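Local structure of D-hydantoinase (Ralstonia pickettii, 1NFG) at residues Val236-Glu241 with Ala257-Cys262; Val306-Ser311 with Ala366-Lys371. The protein binds two zinc ions per subunit and probably catalyses the stereospecific hydrolysis of the cyclic amide bond of D-hydantoin derivatives. One frame throughout, in Å; residues are numbered along the deposited sequence.

Interaction 1: Val236-Glu241 with Ala257-Cys262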
loop_
_atom_site.group_PDB
_atom_site.type_symbol
_atom_site.label_atom_id
_atom_site.label_comp_id
_atom_site.label_asym_id
_atom_site.label_seq_id
_atom_site.Cartn_x
_atom_site.Cartn_y
_atom_site.Cartn_z
ATOM N N VAL A 236 -16.353 -13.937 -5.399
ATOM C CA VAL A 236 -17.740 -13.505 -5.483
ATOM C C VAL A 236 -18.012 -12.429 -4.442
ATOM O O VAL A 236 -17.323 -12.336 -3.429
ATOM C CB VAL A 236 -18.737 -14.687 -5.272
ATOM C CG1 VAL A 236 -18.445 -15.795 -6.265
ATOM C CG2 VAL A 236 -18.659 -15.208 -3.840
ATOM N N HIS A 237 -19.032 -11.625 -4.709
ATOM C CA HIS A 237 -19.442 -10.521 -3.855
ATOM C C HIS A 237 -18.377 -9.797 -3.021
ATOM O O HIS A 237 -18.320 -9.955 -1.803
ATOM C CB HIS A 237 -20.602 -10.950 -2.940
ATOM C CG HIS A 237 -20.348 -12.210 -2.167
ATOM N ND1 HIS A 237 -19.152 -12.472 -1.532
ATOM C CD2 HIS A 237 -21.154 -13.266 -1.897
ATOM C CE1 HIS A 237 -19.233 -13.634 -0.906
ATOM N NE2 HIS A 237 -20.436 -14.134 -1.112
ATOM N N VAL A 238 -17.525 -9.015 -3.685
ATOM C CA VAL A 238 -16.534 -8.202 -2.982
ATOM C C VAL A 238 -17.424 -7.061 -2.511
ATOM O O VAL A 238 -18.070 -6.405 -3.326
ATOM C CB VAL A 238 -15.469 -7.641 -3.925
ATOM C CG1 VAL A 238 -14.636 -6.604 -3.191
ATOM C CG2 VAL A 238 -14.580 -8.773 -4.434
ATOM N N THR A 239 -17.450 -6.813 -1.210
ATOM C CA THR A 239 -18.357 -5.813 -0.667
ATOM C C THR A 239 -17.812 -4.552 0.003
ATOM O O THR A 239 -18.580 -3.642 0.310
ATOM C CB THR A 239 -19.268 -6.488 0.353
ATOM O OG1 THR A 239 -18.531 -6.708 1.566
ATOM C CG2 THR A 239 -19.729 -7.841 -0.178
ATOM N N CYS A 240 -16.510 -4.479 0.244
ATOM C CA CYS A 240 -15.985 -3.311 0.933
ATOM C C CYS A 240 -14.584 -2.930 0.505
ATOM O O CYS A 240 -13.901 -3.683 -0.194
ATOM C CB CYS A 240 -15.996 -3.565 2.439
ATOM S SG CYS A 240 -14.993 -5.004 2.913
ATOM N N GLU A 241 -14.156 -1.760 0.959
ATOM C CA GLU A 241 -12.840 -1.234 0.633
ATOM C C GLU A 241 -11.681 -2.158 1.012
ATOM O O GLU A 241 -10.760 -2.366 0.214
ATOM C CB GLU A 241 -12.669 0.138 1.293
ATOM C CG GLU A 241 -11.271 0.713 1.222
ATOM C CD GLU A 241 -11.221 2.161 1.681
ATOM O OE1 GLU A 241 -12.021 2.539 2.570
ATOM O OE2 GLU A 241 -10.372 2.916 1.158
ATOM N N ALA A 257 -6.475 -12.838 -10.630
ATOM C CA ALA A 257 -7.597 -12.689 -9.720
ATOM C C ALA A 257 -8.718 -11.903 -10.367
ATOM O O ALA A 257 -8.482 -10.851 -10.966
ATOM C CB ALA A 257 -7.142 -11.987 -8.452
ATOM N N LEU A 258 -9.936 -12.422 -10.253
ATOM C CA LEU A 258 -11.105 -11.763 -10.812
ATOM C C LEU A 258 -12.033 -11.553 -9.645
ATOM O O LEU A 258 -11.936 -12.267 -8.654
ATOM C CB LEU A 258 -11.801 -12.650 -11.843
ATOM C CG LEU A 258 -10.908 -13.362 -12.856
ATOM C CD1 LEU A 258 -11.769 -14.164 -13.801
ATOM C CD2 LEU A 258 -10.074 -12.342 -13.621
ATOM N N ALA A 259 -12.929 -10.581 -9.757
ATOM C CA ALA A 259 -13.872 -10.319 -8.693
ATOM C C ALA A 259 -15.136 -9.678 -9.249
ATOM O O ALA A 259 -15.174 -9.250 -10.401
ATOM C CB ALA A 259 -13.237 -9.422 -7.644
ATOM N N GLU A 260 -16.166 -9.615 -8.415
ATOM C CA GLU A 260 -17.450 -9.038 -8.794
ATOM C C GLU A 260 -18.072 -8.381 -7.566
ATOM O O GLU A 260 -17.509 -8.439 -6.474
ATOM C CB GLU A 260 -18.393 -10.144 -9.280
ATOM C CG GLU A 260 -18.539 -11.302 -8.276
ATOM C CD GLU A 260 -19.905 -11.983 -8.321
ATOM O OE1 GLU A 260 -20.343 -12.379 -9.423
ATOM O OE2 GLU A 260 -20.543 -12.131 -7.251
ATOM N N THR A 261 -19.221 -7.738 -7.757
ATOM C CA THR A 261 -19.966 -7.143 -6.644
ATOM C C THR A 261 -21.420 -7.458 -6.932
ATOM O O THR A 261 -21.741 -8.041 -7.978
ATOM C CB THR A 261 -19.856 -5.620 -6.538
ATOM O OG1 THR A 261 -18.557 -5.204 -6.947
ATOM C CG2 THR A 261 -20.067 -5.191 -5.093
ATOM N N CYS A 262 -22.296 -7.064 -6.018
ATOM C CA CYS A 262 -23.696 -7.338 -6.201
ATOM C C CYS A 262 -24.507 -6.095 -5.903
ATOM O O CYS A 262 -24.218 -5.351 -4.971
ATOM C CB CYS A 262 -24.115 -8.519 -5.309
ATOM S SG CYS A 262 -23.127 -10.044 -5.594
#

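Interaction 2: Val306-Ser311 with Ala366-Lys371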
loop_
_atom_site.group_PDB
_atom_site.type_symbol
_atom_site.label_atom_id
_atom_site.label_comp_id
_atom_site.label_asym_id
_atom_site.label_seq_id
_atom_site.Cartn_x
_atom_site.Cartn_y
_atom_site.Cartn_z
ATOM N N VAL A 306 -12.554 -2.521 -12.793
ATOM C CA VAL A 306 -11.972 -3.529 -11.924
ATOM C C VAL A 306 -12.763 -4.840 -11.899
ATOM O O VAL A 306 -12.195 -5.911 -12.104
ATOM C CB VAL A 306 -11.850 -2.983 -10.485
ATOM C CG1 VAL A 306 -11.333 -4.059 -9.551
ATOM C CG2 VAL A 306 -10.928 -1.781 -10.477
ATOM N N PHE A 307 -14.069 -4.746 -11.654
ATOM C CA PHE A 307 -14.941 -5.918 -11.564
ATOM C C PHE A 307 -15.397 -6.518 -12.888
ATOM O O PHE A 307 -15.522 -5.823 -13.893
ATOM C CB PHE A 307 -16.172 -5.580 -10.727
ATOM C CG PHE A 307 -15.860 -5.255 -9.293
ATOM C CD1 PHE A 307 -15.128 -6.146 -8.507
ATOM C CD2 PHE A 307 -16.318 -4.072 -8.716
ATOM C CE1 PHE A 307 -14.864 -5.864 -7.170
ATOM C CE2 PHE A 307 -16.058 -3.781 -7.377
ATOM C CZ PHE A 307 -15.332 -4.678 -6.602
ATOM N N GLU A 308 -15.664 -7.820 -12.873
ATOM C CA GLU A 308 -16.109 -8.522 -14.066
ATOM C C GLU A 308 -17.607 -8.358 -14.291
ATOM O O GLU A 308 -18.093 -8.549 -15.407
ATOM C CB GLU A 308 -15.789 -10.005 -13.949
ATOM C CG GLU A 308 -14.339 -10.292 -13.718
ATOM C CD GLU A 308 -13.477 -9.717 -14.804
ATOM O OE1 GLU A 308 -13.814 -9.918 -15.986
ATOM O OE2 GLU A 308 -12.457 -9.070 -14.480
ATOM N N THR A 309 -18.340 -7.992 -13.244
ATOM C CA THR A 309 -19.782 -7.848 -13.381
ATOM C C THR A 309 -20.419 -7.416 -12.077
ATOM O O THR A 309 -19.751 -7.310 -11.058
ATOM C CB THR A 309 -20.431 -9.207 -13.773
ATOM O OG1 THR A 309 -21.842 -9.045 -13.952
ATOM C CG2 THR A 309 -20.211 -10.233 -12.669
ATOM N N VAL A 310 -21.720 -7.161 -12.128
ATOM C CA VAL A 310 -22.495 -6.817 -10.943
ATOM C C VAL A 310 -23.622 -7.847 -10.970
ATOM O O VAL A 310 -24.589 -7.686 -11.716
ATOM C CB VAL A 310 -23.123 -5.407 -11.017
ATOM C CG1 VAL A 310 -24.017 -5.182 -9.800
ATOM C CG2 VAL A 310 -22.037 -4.343 -11.083
ATOM N N SER A 311 -23.474 -8.919 -10.193
ATOM C CA SER A 311 -24.484 -9.970 -10.142
ATOM C C SER A 311 -25.422 -9.680 -8.988
ATOM O O SER A 311 -25.258 -8.664 -8.316
ATOM C CB SER A 311 -23.826 -11.344 -9.983
ATOM O OG SER A 311 -22.922 -11.371 -8.893
ATOM N N ALA A 366 -23.973 -7.591 -18.762
ATOM C CA ALA A 366 -24.101 -8.732 -19.656
ATOM C C ALA A 366 -22.873 -9.206 -20.435
ATOM O O ALA A 366 -22.530 -10.388 -20.392
ATOM C CB ALA A 366 -25.235 -8.466 -20.630
ATOM N N THR A 367 -22.206 -8.304 -21.145
ATOM C CA THR A 367 -21.070 -8.710 -21.968
ATOM C C THR A 367 -19.843 -9.257 -21.255
ATOM O O THR A 367 -19.290 -10.278 -21.669
ATOM C CB THR A 367 -20.620 -7.564 -22.897
ATOM O OG1 THR A 367 -21.755 -7.057 -23.607
ATOM C CG2 THR A 367 -19.605 -8.066 -23.911
ATOM N N ARG A 368 -19.401 -8.600 -20.191
ATOM C CA ARG A 368 -18.215 -9.082 -19.495
ATOM C C ARG A 368 -18.435 -10.441 -18.811
ATOM O O ARG A 368 -17.573 -11.315 -18.892
ATOM C CB ARG A 368 -17.723 -8.029 -18.494
ATOM C CG ARG A 368 -16.251 -8.166 -18.136
ATOM C CD ARG A 368 -15.746 -6.960 -17.360
ATOM N NE ARG A 368 -14.356 -7.138 -16.946
ATOM C CZ ARG A 368 -13.644 -6.233 -16.277
ATOM N NH1 ARG A 368 -14.180 -5.070 -15.942
ATOM N NH2 ARG A 368 -12.392 -6.500 -15.923
ATOM N N PRO A 369 -19.591 -10.641 -18.142
ATOM C CA PRO A 369 -19.901 -11.909 -17.459
ATOM C C PRO A 369 -19.881 -13.058 -18.463
ATOM O O PRO A 369 -19.283 -14.118 -18.222
ATOM C CB PRO A 369 -21.307 -11.684 -16.920
ATOM C CG PRO A 369 -21.375 -10.207 -16.723
ATOM C CD PRO A 369 -20.671 -9.662 -17.937
ATOM N N ALA A 370 -20.550 -12.826 -19.591
ATOM C CA ALA A 370 -20.627 -13.804 -20.666
ATOM C C ALA A 370 -19.224 -14.214 -21.090
ATOM O O ALA A 370 -18.947 -15.394 -21.302
ATOM C CB ALA A 370 -21.380 -13.215 -21.852
ATOM N N LYS A 371 -18.339 -13.232 -21.217
ATOM C CA LYS A 371 -16.970 -13.514 -21.613
ATOM C C LYS A 371 -16.276 -14.409 -20.598
ATOM O O LYS A 371 -15.758 -15.468 -20.948
ATOM C CB LYS A 371 -16.170 -12.220 -21.758
ATOM C CG LYS A 371 -16.462 -11.425 -23.010
ATOM C CD LYS A 371 -15.610 -10.173 -23.047
ATOM C CE LYS A 371 -15.776 -9.416 -24.352
ATOM N NZ LYS A 371 -15.000 -8.148 -24.336
#

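Interaction 1: Val236-Glu241 with Ala257-Cys262
E260 grips the loop 236-241 twice, once with its carboxylate and once with its backbone. The amide N of H237 points almost straight at E260 OE2, at 3.0 Å and 178°, and uses the lone pair anti to the other carboxylate oxygen. The next amide, V238 N, bonds to the carbonyl E260 O at 2.8 Å. CG of E260 sits between its own N and carbonyl carbon (chi1 53°), and from there the side chain reaches alongside V236 and H237. The carboxylate has further partners: Y234 OH at OE1 and the zinc ligand H57 ND1 at OE2, so one group ties two metal-site segments together. H237, itself a ligand of the second zinc ion, points its CB away from the strand, and CG2 of V236 lies over one face of its ring; its CB comes nearest, 3.8 Å from C262 SG. V238 has CG1 anti to the backbone N (chi1 169°), which leaves CG2 to meet A259 CB at 3.5 Å. The loop leaves strand 233-235 and leads into helix 241-253, whose L244 and V247 pack on V238, while strand 257-262 runs parallel between strands 233-235 and 310-311.

Interaction 2: Val306-Ser311 with Ala366-Lys371
R368 reaches out from helix 358-372 to the carboxylate of E308, forming a salt bridge in which NH2 lies 2.9 Å from OE2. The second oxygen adds little more than a weak hydrogen bond: NE to OE1 is 3.0 Å, but the angle at the hydrogen is just 129°. The two groups do not lie flat against each other; their planes stand 82° apart and the side chains cross at about a right angle. CG of R368 is anti to the backbone N (chi1 -157°) and the chain runs extended to NE, passing the carbonyl E308 O, 3.2 Å from CB. F307 O sits over one face of the guanidinium, not in line with its N-H bonds, so it takes no hydrogen bond from it. NH1 instead donates to G305 O.

This is part of the TIM barrel of the metallo-dependent hydrolases. Strand 310-311 leads directly to the zinc ligand D313, and helix 358-372 lies against both the turn before that strand and strand 48-58, which carries the zinc ligand H57 and whose V56 packs on P369.

One step along from the salt bridge, P369 sets CG of its ring against T309, 3.3 Å from T309 CB. As a proline it has no N-H to give to the preceding turn, and the helix kinks there; the backbone bonds resume with A370 N to A366 O and K371 N to T367 O. The hydroxyl of T309, anti to its own N, is bonded to L364 O one turn earlier in the same helix, and K371 NZ forms a salt bridge with D14 of a neighbouring subunit.

How the interactions relate
Along the chain the two contacts follow one another, both segments of interaction 1 coming first, and their centres lie 11 Å apart in the same barrel. Strand 257-262, in the first, and strand 310-311, in the second, are parallel neighbours of one sheet, and the two contacts touch along that seam. A259 O lies 2.9 Å from E308 N, a probable hydrogen bond, and F307 packs on T261. Near the metal end, E260 OE1 also meets S311 OG, though that bond is weak. Interaction 1 holds the zinc ligand H237 and so sits at the metal site, whereas interaction 2 lies farther out, T309 being about 12 Å from the metal at the side chain, and joins the same sheet to helix 358-372, whose T367 and K371 touch a neighbouring subunit.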